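Specific mitochondrial acyl carrier protein (Toxoplasma, PDB 3CE7) may carry acyl chains in mitochondrial fatty acid or lipid synthesis, as acyl carrier proteins do. Local coordinates at residues 38-43 / 85-90; 71-76 / 91-96. One frame throughout, in Å; residues are numbered along the deposited sequence. Where two conformers were deposited one is given.

Interaction 1 (38-43 / 85-90)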
loop_
_atom_site.group_PDB
_atom_site.type_symbol
_atom_site.label_atom_id
_atom_site.label_comp_id
_atom_site.label_asym_id
_atom_site.label_seq_id
_atom_site.Cartn_x
_atom_site.Cartn_y
_atom_site.Cartn_z
ATOM N N VAL A 38 6.321 -10.195 2.562
ATOM C CA VAL A 38 5.529 -9.077 3.059
ATOM C C VAL A 38 4.120 -9.551 3.424
ATOM O O VAL A 38 3.501 -10.305 2.675
ATOM C CB VAL A 38 5.480 -7.911 2.022
ATOM C CG1 VAL A 38 4.875 -8.374 0.693
ATOM C CG2 VAL A 38 4.718 -6.717 2.580
ATOM N N THR A 39 3.646 -9.127 4.594
ATOM C CA THR A 39 2.273 -9.384 5.023
ATOM C C THR A 39 1.577 -8.048 5.287
ATOM O O THR A 39 2.238 -6.997 5.332
ATOM C CB THR A 39 2.225 -10.199 6.323
ATOM O OG1 THR A 39 2.611 -9.354 7.413
ATOM C CG2 THR A 39 3.135 -11.425 6.239
ATOM N N PRO A 40 0.241 -8.063 5.473
ATOM C CA PRO A 40 -0.419 -6.770 5.707
ATOM C C PRO A 40 0.061 -6.040 6.972
ATOM O O PRO A 40 -0.043 -4.816 7.047
ATOM C CB PRO A 40 -1.899 -7.144 5.824
ATOM C CG PRO A 40 -2.012 -8.468 5.114
ATOM C CD PRO A 40 -0.729 -9.172 5.437
ATOM N N SER A 41 0.592 -6.770 7.947
ATOM C CA SER A 41 1.048 -6.127 9.180
ATOM C C SER A 41 2.550 -5.809 9.203
ATOM O O SER A 41 3.046 -5.205 10.165
ATOM C CB SER A 41 0.666 -6.970 10.397
ATOM O OG SER A 41 1.310 -8.223 10.327
ATOM N N SER A 42 3.265 -6.199 8.145
ATOM C CA SER A 42 4.705 -5.915 8.050
ATOM C C SER A 42 4.952 -4.406 8.096
ATOM O O SER A 42 4.237 -3.640 7.461
ATOM C CB SER A 42 5.305 -6.477 6.751
ATOM O OG SER A 42 5.170 -7.881 6.646
ATOM N N LYS A 43 5.952 -3.974 8.861
ATOM C CA LYS A 43 6.378 -2.579 8.796
ATOM C C LYS A 43 7.118 -2.361 7.477
ATOM O O LYS A 43 8.144 -2.996 7.220
ATOM C CB LYS A 43 7.261 -2.226 9.999
ATOM C CG LYS A 43 6.478 -2.148 11.321
ATOM C CD LYS A 43 5.792 -0.798 11.487
ATOM C CE LYS A 43 4.866 -0.775 12.701
ATOM N NZ LYS A 43 3.518 -1.342 12.399
ATOM N N THR A 85 2.132 0.381 7.329
ATOM C CA THR A 85 1.855 -0.990 6.872
ATOM C C THR A 85 0.886 -1.012 5.694
ATOM O O THR A 85 0.137 -0.042 5.460
ATOM C CB THR A 85 1.216 -1.867 7.981
ATOM O OG1 THR A 85 -0.143 -1.447 8.212
ATOM C CG2 THR A 85 2.031 -1.810 9.280
ATOM N N LEU A 86 0.896 -2.118 4.954
ATOM C CA LEU A 86 -0.055 -2.279 3.847
ATOM C C LEU A 86 -1.499 -2.380 4.330
ATOM O O LEU A 86 -2.409 -1.943 3.632
ATOM C CB LEU A 86 0.266 -3.516 3.017
ATOM C CG LEU A 86 1.605 -3.493 2.289
ATOM C CD1 LEU A 86 1.769 -4.842 1.654
ATOM C CD2 LEU A 86 1.672 -2.347 1.253
ATOM N N GLN A 87 -1.719 -2.959 5.514
ATOM C CA GLN A 87 -3.080 -3.033 6.025
ATOM C C GLN A 87 -3.681 -1.640 6.160
ATOM O O GLN A 87 -4.862 -1.438 5.854
ATOM C CB GLN A 87 -3.154 -3.754 7.371
ATOM C CG GLN A 87 -4.584 -4.037 7.784
ATOM C CD GLN A 87 -5.235 -5.041 6.867
ATOM O OE1 GLN A 87 -4.898 -6.231 6.896
ATOM N NE2 GLN A 87 -6.151 -4.568 6.015
ATOM N N GLU A 88 -2.878 -0.683 6.616
ATOM C CA GLU A 88 -3.356 0.695 6.754
ATOM C C GLU A 88 -3.758 1.288 5.404
ATOM O O GLU A 88 -4.756 2.003 5.295
ATOM C CB GLU A 88 -2.271 1.552 7.394
ATOM C CG GLU A 88 -2.049 1.230 8.874
ATOM C CD GLU A 88 -0.814 1.904 9.434
ATOM O OE1 GLU A 88 0.051 2.308 8.634
ATOM O OE2 GLU A 88 -0.694 2.020 10.676
ATOM N N ILE A 89 -2.960 0.990 4.378
ATOM C CA ILE A 89 -3.232 1.507 3.045
ATOM C C ILE A 89 -4.528 0.901 2.506
ATOM O O ILE A 89 -5.408 1.637 2.017
ATOM C CB ILE A 89 -2.054 1.287 2.085
ATOM C CG1 ILE A 89 -0.799 1.950 2.667
ATOM C CG2 ILE A 89 -2.386 1.898 0.704
ATOM C CD1 ILE A 89 0.460 1.822 1.809
ATOM N N ALA A 90 -4.646 -0.428 2.602
ATOM C CA ALA A 90 -5.873 -1.123 2.186
ATOM C C ALA A 90 -7.096 -0.571 2.924
ATOM O O ALA A 90 -8.131 -0.297 2.316
ATOM C CB ALA A 90 -5.744 -2.616 2.405
HETATM O O HOH W 1 2.785 -4.164 5.286
#

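Interaction 2 (71-76 / 91-96)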
loop_
_atom_site.group_PDB
_atom_site.type_symbol
_atom_site.label_atom_id
_atom_site.label_comp_id
_atom_site.label_asym_id
_atom_site.label_seq_id
_atom_site.Cartn_x
_atom_site.Cartn_y
_atom_site.Cartn_z
ATOM N N PHE A 71 -7.024 2.495 -7.757
ATOM C CA PHE A 71 -8.278 2.475 -6.993
ATOM C C PHE A 71 -9.096 3.759 -7.049
ATOM O O PHE A 71 -10.191 3.811 -6.483
ATOM C CB PHE A 71 -8.025 2.071 -5.528
ATOM C CG PHE A 71 -7.581 0.646 -5.370
ATOM C CD1 PHE A 71 -8.500 -0.406 -5.472
ATOM C CD2 PHE A 71 -6.241 0.342 -5.150
ATOM C CE1 PHE A 71 -8.085 -1.727 -5.351
ATOM C CE2 PHE A 71 -5.825 -0.981 -5.022
ATOM C CZ PHE A 71 -6.746 -2.012 -5.121
ATOM N N ASP A 72 -8.562 4.776 -7.726
ATOM C CA ASP A 72 -9.248 6.064 -7.868
ATOM C C ASP A 72 -9.609 6.657 -6.506
ATOM O O ASP A 72 -10.782 6.956 -6.229
ATOM C CB ASP A 72 -10.497 5.927 -8.752
ATOM C CG ASP A 72 -10.171 5.552 -10.189
ATOM O OD1 ASP A 72 -9.042 5.828 -10.654
ATOM O OD2 ASP A 72 -11.052 4.973 -10.857
ATOM N N VAL A 73 -8.599 6.787 -5.650
ATOM C CA VAL A 73 -8.739 7.478 -4.371
ATOM C C VAL A 73 -7.672 8.564 -4.299
ATOM O O VAL A 73 -6.674 8.495 -5.016
ATOM C CB VAL A 73 -8.617 6.524 -3.153
ATOM C CG1 VAL A 73 -9.744 5.504 -3.164
ATOM C CG2 VAL A 73 -7.246 5.843 -3.105
ATOM N N THR A 74 -7.907 9.564 -3.452
ATOM C CA THR A 74 -6.922 10.607 -3.176
ATOM C C THR A 74 -6.408 10.415 -1.760
ATOM O O THR A 74 -7.190 10.406 -0.806
ATOM C CB THR A 74 -7.528 12.022 -3.305
ATOM O OG1 THR A 74 -8.008 12.201 -4.641
ATOM C CG2 THR A 74 -6.484 13.086 -3.003
ATOM N N VAL A 75 -5.092 10.260 -1.642
ATOM C CA VAL A 75 -4.449 10.142 -0.342
ATOM C C VAL A 75 -3.776 11.478 -0.027
ATOM O O VAL A 75 -2.796 11.839 -0.679
ATOM C CB VAL A 75 -3.407 9.002 -0.325
ATOM C CG1 VAL A 75 -2.804 8.841 1.069
ATOM C CG2 VAL A 75 -4.042 7.692 -0.799
ATOM N N PRO A 76 -4.308 12.218 0.960
ATOM C CA PRO A 76 -3.649 13.451 1.417
ATOM C C PRO A 76 -2.246 13.191 1.966
ATOM O O PRO A 76 -1.975 12.111 2.495
ATOM C CB PRO A 76 -4.562 13.951 2.538
ATOM C CG PRO A 76 -5.873 13.266 2.321
ATOM C CD PRO A 76 -5.564 11.957 1.686
ATOM N N ASP A 91 -6.961 -0.391 4.236
ATOM C CA ASP A 91 -8.046 0.172 5.034
ATOM C C ASP A 91 -8.460 1.560 4.525
ATOM O O ASP A 91 -9.655 1.883 4.475
ATOM C CB ASP A 91 -7.646 0.258 6.508
ATOM C CG ASP A 91 -7.562 -1.107 7.199
ATOM O OD1 ASP A 91 -7.957 -2.139 6.633
ATOM O OD2 ASP A 91 -7.070 -1.137 8.348
ATOM N N PHE A 92 -7.474 2.391 4.172
ATOM C CA PHE A 92 -7.781 3.742 3.700
ATOM C C PHE A 92 -8.522 3.682 2.361
ATOM O O PHE A 92 -9.497 4.417 2.132
ATOM C CB PHE A 92 -6.518 4.587 3.561
ATOM C CG PHE A 92 -6.811 6.016 3.223
ATOM C CD1 PHE A 92 -7.287 6.886 4.195
ATOM C CD2 PHE A 92 -6.671 6.484 1.911
ATOM C CE1 PHE A 92 -7.585 8.221 3.883
ATOM C CE2 PHE A 92 -6.962 7.815 1.593
ATOM C CZ PHE A 92 -7.423 8.676 2.574
ATOM N N VAL A 93 -8.072 2.790 1.484
ATOM C CA VAL A 93 -8.716 2.645 0.175
ATOM C C VAL A 93 -10.181 2.260 0.368
ATOM O O VAL A 93 -11.081 2.892 -0.201
ATOM C CB VAL A 93 -7.994 1.605 -0.702
ATOM C CG1 VAL A 93 -8.846 1.240 -1.912
ATOM C CG2 VAL A 93 -6.644 2.140 -1.143
ATOM N N VAL A 94 -10.420 1.233 1.178
ATOM C CA VAL A 94 -11.783 0.750 1.379
ATOM C C VAL A 94 -12.646 1.847 2.001
ATOM O O VAL A 94 -13.764 2.093 1.543
ATOM C CB VAL A 94 -11.801 -0.554 2.187
ATOM C CG1 VAL A 94 -13.227 -0.878 2.683
ATOM C CG2 VAL A 94 -11.241 -1.680 1.324
ATOM N N SER A 95 -12.103 2.527 3.013
ATOM C CA SER A 95 -12.846 3.593 3.690
ATOM C C SER A 95 -13.240 4.700 2.712
ATOM O O SER A 95 -14.383 5.171 2.738
ATOM C CB SER A 95 -12.062 4.152 4.882
ATOM O OG SER A 95 -10.896 4.826 4.466
ATOM N N GLU A 96 -12.324 5.084 1.827
ATOM C CA GLU A 96 -12.626 6.147 0.866
ATOM C C GLU A 96 -13.683 5.698 -0.129
ATOM O O GLU A 96 -14.624 6.436 -0.432
ATOM C CB GLU A 96 -11.369 6.618 0.148
ATOM C CG GLU A 96 -10.447 7.444 1.043
ATOM C CD GLU A 96 -11.074 8.763 1.473
ATOM O OE1 GLU A 96 -11.287 9.644 0.606
ATOM O OE2 GLU A 96 -11.360 8.915 2.675
HETATM O O HOH W 2 -10.651 9.543 -2.293
HETATM O O HOH W 3 -9.366 11.675 0.219
#

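Interaction 1 (38-43 / 85-90)
The capped N-terminus of helix 86-98 meets a type I beta turn, T39 to S42, with P40 packing on both T85 and Q87. Q87 N donates to P40 O over 2.9 Å, with an N-H...O angle of 153°, and it comes in the carbonyl plane onto a lone pair of that oxygen (C=O...N angle 130°). A first-turn amide of the helix, which has no carbonyl of its own helix to bond, is thus satisfied by the loop. The prolyl ring packs against the bent Q87 side chain, P40 CB coming within 3.3 Å of Q87 OE1, while Q87 NE2 is turned to D91 and to T21 of helix 17-29. The preceding amide, L86 N, is met through solvent: it donates to a water 2.8 Å away, and this water also sits beside T39 O and S42 O, tying both ends of the turn to the helix. T85, the N-cap, has OG1 set between its backbone N and carbonyl carbon (chi1 72°), where it accepts from E88 N at 3.3 Å. This leaves CG2 facing the loop, near S42 O and 3.5 Å from K43 NZ at the end of a twice-bent lysine chain. E88 answers the cap: its OE1, which also bonds Q84 N, accepts from T85 N at 3.1 Å, the N-H coming from above the carboxylate plane. Underneath, V38 CG2 touches L86 CD1 at 3.6 Å, the side chains crossing at about a right angle, and L86 goes on to C28 and F63 of two other helices. Reciprocal bonds between N-cap threonine and the glutamate three residues on define a capping box, here opening the last helix of an acyl-carrier helical bundle.

Interaction 2 (71-76 / 91-96)
E96 OE1 is linked to T74 by two waters, each donating to it. One, at 3.0 Å from E96 OE1, accepts from T74 N over another 3.0 Å; the second, 2.8 Å from E96 OE1, also donates to T74 O at 2.7 Å. The carboxylate thereby serves both backbone polar groups of one residue without touching either, and its other oxygen, OE2, makes a salt bridge to K99. Chi1 of -72° puts E96 CG over one face of the F92 ring, toward its rim, and the bend at chi2 (-65°) then directs the carboxylate. The ring in turn offers its edge to the loop: T74 O lies near the ring plane, 3.5 Å from F92 CE2. V75 CG2 comes to F92 CE2 obliquely at 3.8 Å, and P76 CD approaches CZ in the same manner. In the helical bundle of acyl carrier proteins, this loop leads from helix 57-71 to the short helix 77-80, and it is seated here on the last helix. V79 of the short helix also touches F92, and F83 reaches both F92 and V75. Deeper in, V93 CG1 meets the ring of F71 near CG at 3.7 Å, the two side chains crossing almost perpendicularly. V73 CG1 fits beside E96 CB, between this buried pair and the two waters.

Overall arrangement
Interactions 1 and 2 take consecutive segments of helix 86-98, first its start with the N-cap T85 and then 91-96, and their centres lie about 14 Å apart. They illustrate how one helix can organise loops from distant parts of a chain: its capped start receives the loop that follows helix 17-29, and its later turns receive the loop that follows helix 57-71. Helix 57-71 adds a shared floor, since V67 touches both I89 and V93. A further tie is the bond from Q87 to D91. Neither contact includes the start of helix 57-71, where the phosphopantetheine arm is attached in typical acyl carrier proteins; both concern the bundle's scaffold.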